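Local coordinates for protein SusD homolog (PDB 4F53) that probably binds mucin O-glycans at the cell surface of Bacteroides ovatus, as a TPR-like lipoprotein of the SusD/RagB family, at residues Ala241-Met255 against Cys323-Arg336. Residues are numbered along the deposited sequence; the frame is centred on the assembly and turned at random.
Sequences AYRKVADHNPWQRFM and CMKVTTSDNIVVFR
A two-stranded antiparallel sheet with a classic beta bulge joins A241-R243 to I332-F335 in this TPR-like SusD fold, and the loops beyond it bring helix 250-257 against C323-T328. At the bulge A241 O accepts from both V334 N (2.9 Å) and F335 N, the latter lying in the carbonyl plane on a lone pair. Y242 lays its ring beside V333, whose CG2 meets the edge, and Y242 OH takes a weak bond from R336 NH1, while R336 NH2 reaches F439 O. On the other face R243 runs alongside I332 to a salt bridge with E42. N249, the N-cap, is gripped at three points: its N donates to T328 O (2.7 Å), OD1 accepts from W251 N, and ND2 meets D330 O from above the carbonyl plane (3.0 Å). CG stands anti to the backbone N (chi1 -170°), which sets ND2 beside D330 O, at the end of the type I turn T327-D330. An alanine here would lose the amide and is likely to leave W251 N uncapped and D330 O without this donor. Farther along, selenomethionine M324 crosses W251 at about a right angle, its SE 3.8 Å from W251 CB and oblique to the indole.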
loop_
_atom_site.group_PDB
_atom_site.type_symbol
_atom_site.label_atom_id
_atom_site.label_comp_id
_atom_site.label_asym_id
_atom_site.label_seq_id
_atom_site.Cartn_x
_atom_site.Cartn_y
_atom_site.Cartn_z
ATOM N N ALA A 241 10.700 -5.553 6.797
ATOM C CA ALA A 241 11.548 -5.082 5.694
ATOM C C ALA A 241 11.493 -3.553 5.604
ATOM O O ALA A 241 10.442 -2.971 5.346
ATOM C CB ALA A 241 11.131 -5.725 4.370
ATOM N N TYR A 242 12.649 -2.918 5.868
ATOM C CA TYR A 242 12.862 -1.466 5.871
ATOM C C TYR A 242 14.106 -1.175 5.067
ATOM O O TYR A 242 15.153 -1.723 5.379
ATOM C CB TYR A 242 13.007 -0.926 7.318
ATOM C CG TYR A 242 11.812 -1.256 8.184
ATOM C CD1 TYR A 242 10.669 -0.461 8.162
ATOM C CD2 TYR A 242 11.815 -2.378 9.011
ATOM C CE1 TYR A 242 9.560 -0.778 8.934
ATOM C CE2 TYR A 242 10.708 -2.705 9.786
ATOM C CZ TYR A 242 9.582 -1.903 9.743
ATOM O OH TYR A 242 8.493 -2.204 10.525
ATOM N N ARG A 243 13.995 -0.386 4.002
ATOM C CA ARG A 243 15.155 -0.118 3.153
ATOM C C ARG A 243 15.895 1.132 3.586
ATOM O O ARG A 243 15.291 2.189 3.755
ATOM C CB ARG A 243 14.750 -0.002 1.668
ATOM C CG ARG A 243 15.945 -0.073 0.713
ATOM C CD ARG A 243 15.557 -0.145 -0.755
ATOM N NE ARG A 243 16.474 0.644 -1.605
ATOM C CZ ARG A 243 16.492 1.984 -1.675
ATOM N NH1 ARG A 243 15.635 2.716 -0.949
ATOM N NH2 ARG A 243 17.365 2.599 -2.462
ATOM N N LYS A 244 17.218 1.012 3.741
ATOM C CA LYS A 244 18.101 2.140 4.059
ATOM C C LYS A 244 18.209 2.926 2.768
ATOM O O LYS A 244 18.611 2.367 1.721
ATOM C CB LYS A 244 19.463 1.662 4.619
ATOM C CG LYS A 244 20.502 2.769 4.744
ATOM C CD LYS A 244 21.835 2.262 5.222
ATOM C CE LYS A 244 22.834 3.377 5.374
ATOM N NZ LYS A 244 24.166 2.853 5.773
ATOM N N VAL A 245 17.750 4.202 2.808
ATOM C CA VAL A 245 17.702 5.057 1.613
ATOM C C VAL A 245 19.106 5.237 1.018
ATOM O O VAL A 245 20.107 5.257 1.755
ATOM C CB VAL A 245 16.984 6.424 1.836
ATOM C CG1 VAL A 245 15.549 6.215 2.309
ATOM C CG2 VAL A 245 17.761 7.349 2.779
ATOM N N ALA A 246 19.173 5.320 -0.315
ATOM C CA ALA A 246 20.436 5.553 -1.019
ATOM C C ALA A 246 20.793 7.023 -0.938
ATOM O O ALA A 246 21.957 7.351 -0.737
ATOM C CB ALA A 246 20.331 5.106 -2.469
ATOM N N ASP A 247 19.789 7.911 -1.027
ATOM C CA ASP A 247 20.006 9.352 -0.951
ATOM C C ASP A 247 19.074 10.014 0.094
ATOM O O ASP A 247 19.564 10.582 1.063
ATOM C CB ASP A 247 19.851 10.000 -2.334
ATOM C CG ASP A 247 20.303 11.442 -2.335
ATOM O OD1 ASP A 247 21.531 11.678 -2.321
ATOM O OD2 ASP A 247 19.437 12.334 -2.266
ATOM N N HIS A 248 17.755 9.985 -0.115
ATOM C CA HIS A 248 16.827 10.567 0.853
ATOM C C HIS A 248 15.451 9.932 0.792
ATOM O O HIS A 248 15.042 9.443 -0.263
ATOM C CB HIS A 248 16.706 12.089 0.662
ATOM C CG HIS A 248 16.129 12.535 -0.644
ATOM N ND1 HIS A 248 16.940 12.736 -1.765
ATOM C CD2 HIS A 248 14.852 12.872 -0.952
ATOM C CE1 HIS A 248 16.129 13.168 -2.719
ATOM N NE2 HIS A 248 14.857 13.257 -2.281
ATOM N N ASN A 249 14.724 9.975 1.918
ATOM C CA ASN A 249 13.337 9.514 1.992
ATOM C C ASN A 249 12.458 10.546 1.245
ATOM O O ASN A 249 12.480 11.733 1.597
ATOM C CB ASN A 249 12.877 9.328 3.446
ATOM C CG ASN A 249 11.552 8.639 3.549
ATOM O OD1 ASN A 249 10.573 9.035 2.926
ATOM N ND2 ASN A 249 11.481 7.599 4.346
ATOM N N PRO A 250 11.712 10.106 0.199
ATOM C CA PRO A 250 10.931 11.064 -0.614
ATOM C C PRO A 250 9.786 11.745 0.151
ATOM O O PRO A 250 9.396 12.831 -0.234
ATOM C CB PRO A 250 10.392 10.190 -1.755
ATOM C CG PRO A 250 10.362 8.800 -1.207
ATOM C CD PRO A 250 11.592 8.727 -0.336
ATOM N N TRP A 251 9.266 11.129 1.226
ATOM C CA TRP A 251 8.190 11.703 2.049
ATOM C C TRP A 251 8.594 13.012 2.698
ATOM O O TRP A 251 7.726 13.854 2.931
ATOM C CB TRP A 251 7.733 10.731 3.120
ATOM C CG TRP A 251 6.998 9.567 2.529
ATOM C CD1 TRP A 251 7.497 8.323 2.254
ATOM C CD2 TRP A 251 5.636 9.563 2.081
ATOM N NE1 TRP A 251 6.526 7.538 1.676
ATOM C CE2 TRP A 251 5.371 8.276 1.549
ATOM C CE3 TRP A 251 4.611 10.530 2.062
ATOM C CZ2 TRP A 251 4.099 7.913 1.059
ATOM C CZ3 TRP A 251 3.370 10.184 1.519
ATOM C CH2 TRP A 251 3.119 8.889 1.051
ATOM N N GLN A 252 9.905 13.199 2.975
ATOM C CA GLN A 252 10.426 14.452 3.527
ATOM C C GLN A 252 10.182 15.590 2.520
ATOM O O GLN A 252 9.889 16.707 2.914
ATOM C CB GLN A 252 11.912 14.331 3.894
ATOM C CG GLN A 252 12.464 15.600 4.573
ATOM C CD GLN A 252 13.011 16.624 3.578
ATOM O OE1 GLN A 252 13.255 16.361 2.386
ATOM N NE2 GLN A 252 13.192 17.824 4.027
ATOM N N ARG A 253 10.253 15.291 1.233
ATOM C CA ARG A 253 9.965 16.249 0.172
ATOM C C ARG A 253 8.467 16.538 0.112
ATOM O O ARG A 253 8.061 17.698 0.213
ATOM C CB ARG A 253 10.449 15.711 -1.207
ATOM C CG ARG A 253 11.943 15.474 -1.338
ATOM C CD ARG A 253 12.742 16.734 -1.114
ATOM N NE ARG A 253 14.103 16.584 -1.624
ATOM C CZ ARG A 253 15.197 16.546 -0.873
ATOM N NH1 ARG A 253 15.108 16.648 0.447
ATOM N NH2 ARG A 253 16.388 16.420 -1.435
ATOM N N PHE A 254 7.650 15.488 -0.023
ATOM C CA PHE A 254 6.188 15.621 -0.194
ATOM C C PHE A 254 5.542 16.336 0.954
ATOM O O PHE A 254 4.726 17.227 0.728
ATOM C CB PHE A 254 5.480 14.272 -0.396
ATOM C CG PHE A 254 6.154 13.299 -1.333
ATOM C CD1 PHE A 254 6.885 13.753 -2.431
ATOM C CD2 PHE A 254 6.039 11.925 -1.129
ATOM C CE1 PHE A 254 7.556 12.854 -3.262
ATOM C CE2 PHE A 254 6.673 11.025 -1.986
ATOM C CZ PHE A 254 7.433 11.497 -3.042
HETATM N N MSE A 255 5.930 15.965 2.176
HETATM C CA MSE A 255 5.322 16.524 3.365
HETATM C C MSE A 255 6.020 17.798 3.873
HETATM O O MSE A 255 5.394 18.856 3.962
HETATM C CB MSE A 255 5.309 15.439 4.475
HETATM C CG MSE A 255 4.460 14.196 4.113
HETATM SE SE MSE A 255 2.606 14.476 4.680
HETATM C CE MSE A 255 1.843 12.746 4.348
ATOM N N CYS A 323 1.235 17.252 9.703
ATOM C CA CYS A 323 2.261 16.853 8.749
ATOM C C CYS A 323 3.023 15.653 9.293
ATOM O O CYS A 323 3.299 15.578 10.494
ATOM C CB CYS A 323 3.194 18.034 8.494
ATOM S SG CYS A 323 4.413 17.754 7.183
HETATM N N MSE A 324 3.401 14.727 8.389
HETATM C CA MSE A 324 4.179 13.532 8.743
HETATM C C MSE A 324 5.467 13.932 9.431
HETATM O O MSE A 324 6.070 14.947 9.071
HETATM C CB MSE A 324 4.483 12.724 7.466
HETATM C CG MSE A 324 5.136 11.366 7.677
HETATM SE SE MSE A 324 5.243 10.459 5.936
HETATM C CE MSE A 324 6.329 8.919 6.452
ATOM N N LYS A 325 5.865 13.150 10.440
ATOM C CA LYS A 325 7.144 13.300 11.148
ATOM C C LYS A 325 8.124 12.506 10.319
ATOM O O LYS A 325 7.972 11.287 10.217
ATOM C CB LYS A 325 7.027 12.783 12.600
ATOM C CG LYS A 325 7.947 13.480 13.582
ATOM C CD LYS A 325 7.657 13.096 15.033
ATOM C CE LYS A 325 6.410 13.777 15.556
ATOM N NZ LYS A 325 6.460 13.996 17.035
ATOM N N VAL A 326 9.029 13.170 9.596
ATOM C CA VAL A 326 9.919 12.437 8.670
ATOM C C VAL A 326 11.164 13.242 8.373
ATOM O O VAL A 326 11.075 14.462 8.220
ATOM C CB VAL A 326 9.156 12.035 7.350
ATOM C CG1 VAL A 326 8.586 13.249 6.600
ATOM C CG2 VAL A 326 9.988 11.130 6.425
ATOM N N THR A 327 12.322 12.561 8.295
ATOM C CA THR A 327 13.593 13.168 7.888
ATOM C C THR A 327 14.096 12.479 6.600
ATOM O O THR A 327 13.612 11.405 6.233
ATOM C CB THR A 327 14.667 13.161 8.980
ATOM O OG1 THR A 327 15.229 11.870 9.102
ATOM C CG2 THR A 327 14.180 13.687 10.299
ATOM N N THR A 328 15.071 13.099 5.928
ATOM C CA THR A 328 15.646 12.574 4.697
ATOM C C THR A 328 16.330 11.207 4.914
ATOM O O THR A 328 16.409 10.411 3.991
ATOM C CB THR A 328 16.649 13.564 4.105
ATOM O OG1 THR A 328 17.688 13.799 5.040
ATOM C CG2 THR A 328 16.011 14.877 3.662
ATOM N N SER A 329 16.794 10.925 6.120
ATOM C CA SER A 329 17.516 9.679 6.349
ATOM C C SER A 329 16.620 8.532 6.842
ATOM O O SER A 329 17.113 7.407 6.969
ATOM C CB SER A 329 18.670 9.916 7.322
ATOM O OG SER A 329 18.150 10.306 8.577
ATOM N N ASP A 330 15.317 8.785 7.065
ATOM C CA ASP A 330 14.389 7.741 7.516
ATOM C C ASP A 330 14.277 6.619 6.509
ATOM O O ASP A 330 14.247 6.869 5.298
ATOM C CB ASP A 330 12.991 8.318 7.811
ATOM C CG ASP A 330 12.919 9.186 9.069
ATOM O OD1 ASP A 330 13.908 9.196 9.860
ATOM O OD2 ASP A 330 11.906 9.876 9.248
ATOM N N ASN A 331 14.188 5.382 7.008
ATOM C CA ASN A 331 14.042 4.193 6.171
ATOM C C ASN A 331 12.725 4.155 5.452
ATOM O O ASN A 331 11.699 4.641 5.952
ATOM C CB ASN A 331 14.152 2.904 6.996
ATOM C CG ASN A 331 15.481 2.678 7.617
ATOM O OD1 ASN A 331 16.526 3.133 7.130
ATOM N ND2 ASN A 331 15.457 1.944 8.694
ATOM N N ILE A 332 12.752 3.538 4.282
ATOM C CA ILE A 332 11.540 3.318 3.514
ATOM C C ILE A 332 10.885 2.024 4.069
ATOM O O ILE A 332 11.574 1.055 4.357
ATOM C CB ILE A 332 11.851 3.311 2.002
ATOM C CG1 ILE A 332 12.094 4.782 1.536
ATOM C CG2 ILE A 332 10.706 2.675 1.252
ATOM C CD1 ILE A 332 12.427 4.995 0.102
ATOM N N VAL A 333 9.567 2.062 4.298
ATOM C CA VAL A 333 8.819 0.950 4.862
ATOM C C VAL A 333 8.380 0.049 3.718
ATOM O O VAL A 333 7.573 0.470 2.883
ATOM C CB VAL A 333 7.630 1.451 5.740
ATOM C CG1 VAL A 333 6.770 0.277 6.217
ATOM C CG2 VAL A 333 8.122 2.306 6.923
ATOM N N VAL A 334 8.896 -1.205 3.682
ATOM C CA VAL A 334 8.580 -2.128 2.584
ATOM C C VAL A 334 7.511 -3.168 3.013
ATOM O O VAL A 334 6.531 -3.354 2.303
ATOM C CB VAL A 334 9.859 -2.803 2.000
ATOM C CG1 VAL A 334 9.509 -3.722 0.835
ATOM C CG2 VAL A 334 10.899 -1.761 1.570
ATOM N N PHE A 335 7.701 -3.833 4.159
ATOM C CA PHE A 335 6.797 -4.870 4.629
ATOM C C PHE A 335 6.991 -5.052 6.133
ATOM O O PHE A 335 7.998 -5.610 6.599
ATOM C CB PHE A 335 7.056 -6.182 3.844
ATOM C CG PHE A 335 5.975 -7.249 3.818
ATOM C CD1 PHE A 335 4.997 -7.302 4.802
ATOM C CD2 PHE A 335 5.999 -8.264 2.859
ATOM C CE1 PHE A 335 4.055 -8.326 4.820
ATOM C CE2 PHE A 335 5.044 -9.276 2.866
ATOM C CZ PHE A 335 4.069 -9.297 3.844
ATOM N N ARG A 336 6.025 -4.557 6.891
ATOM C CA ARG A 336 6.045 -4.600 8.353
ATOM C C ARG A 336 5.670 -5.970 8.888
ATOM O O ARG A 336 4.770 -6.618 8.346
ATOM C CB ARG A 336 5.054 -3.579 8.920
ATOM C CG ARG A 336 5.322 -2.132 8.548
ATOM C CD ARG A 336 4.559 -1.304 9.542
ATOM N NE ARG A 336 4.659 0.141 9.345
ATOM C CZ ARG A 336 5.607 0.908 9.868
ATOM N NH1 ARG A 336 6.605 0.371 10.547
ATOM N NH2 ARG A 336 5.590 2.216 9.674
HETATM O O HOH W 1 17.265 5.111 5.571
#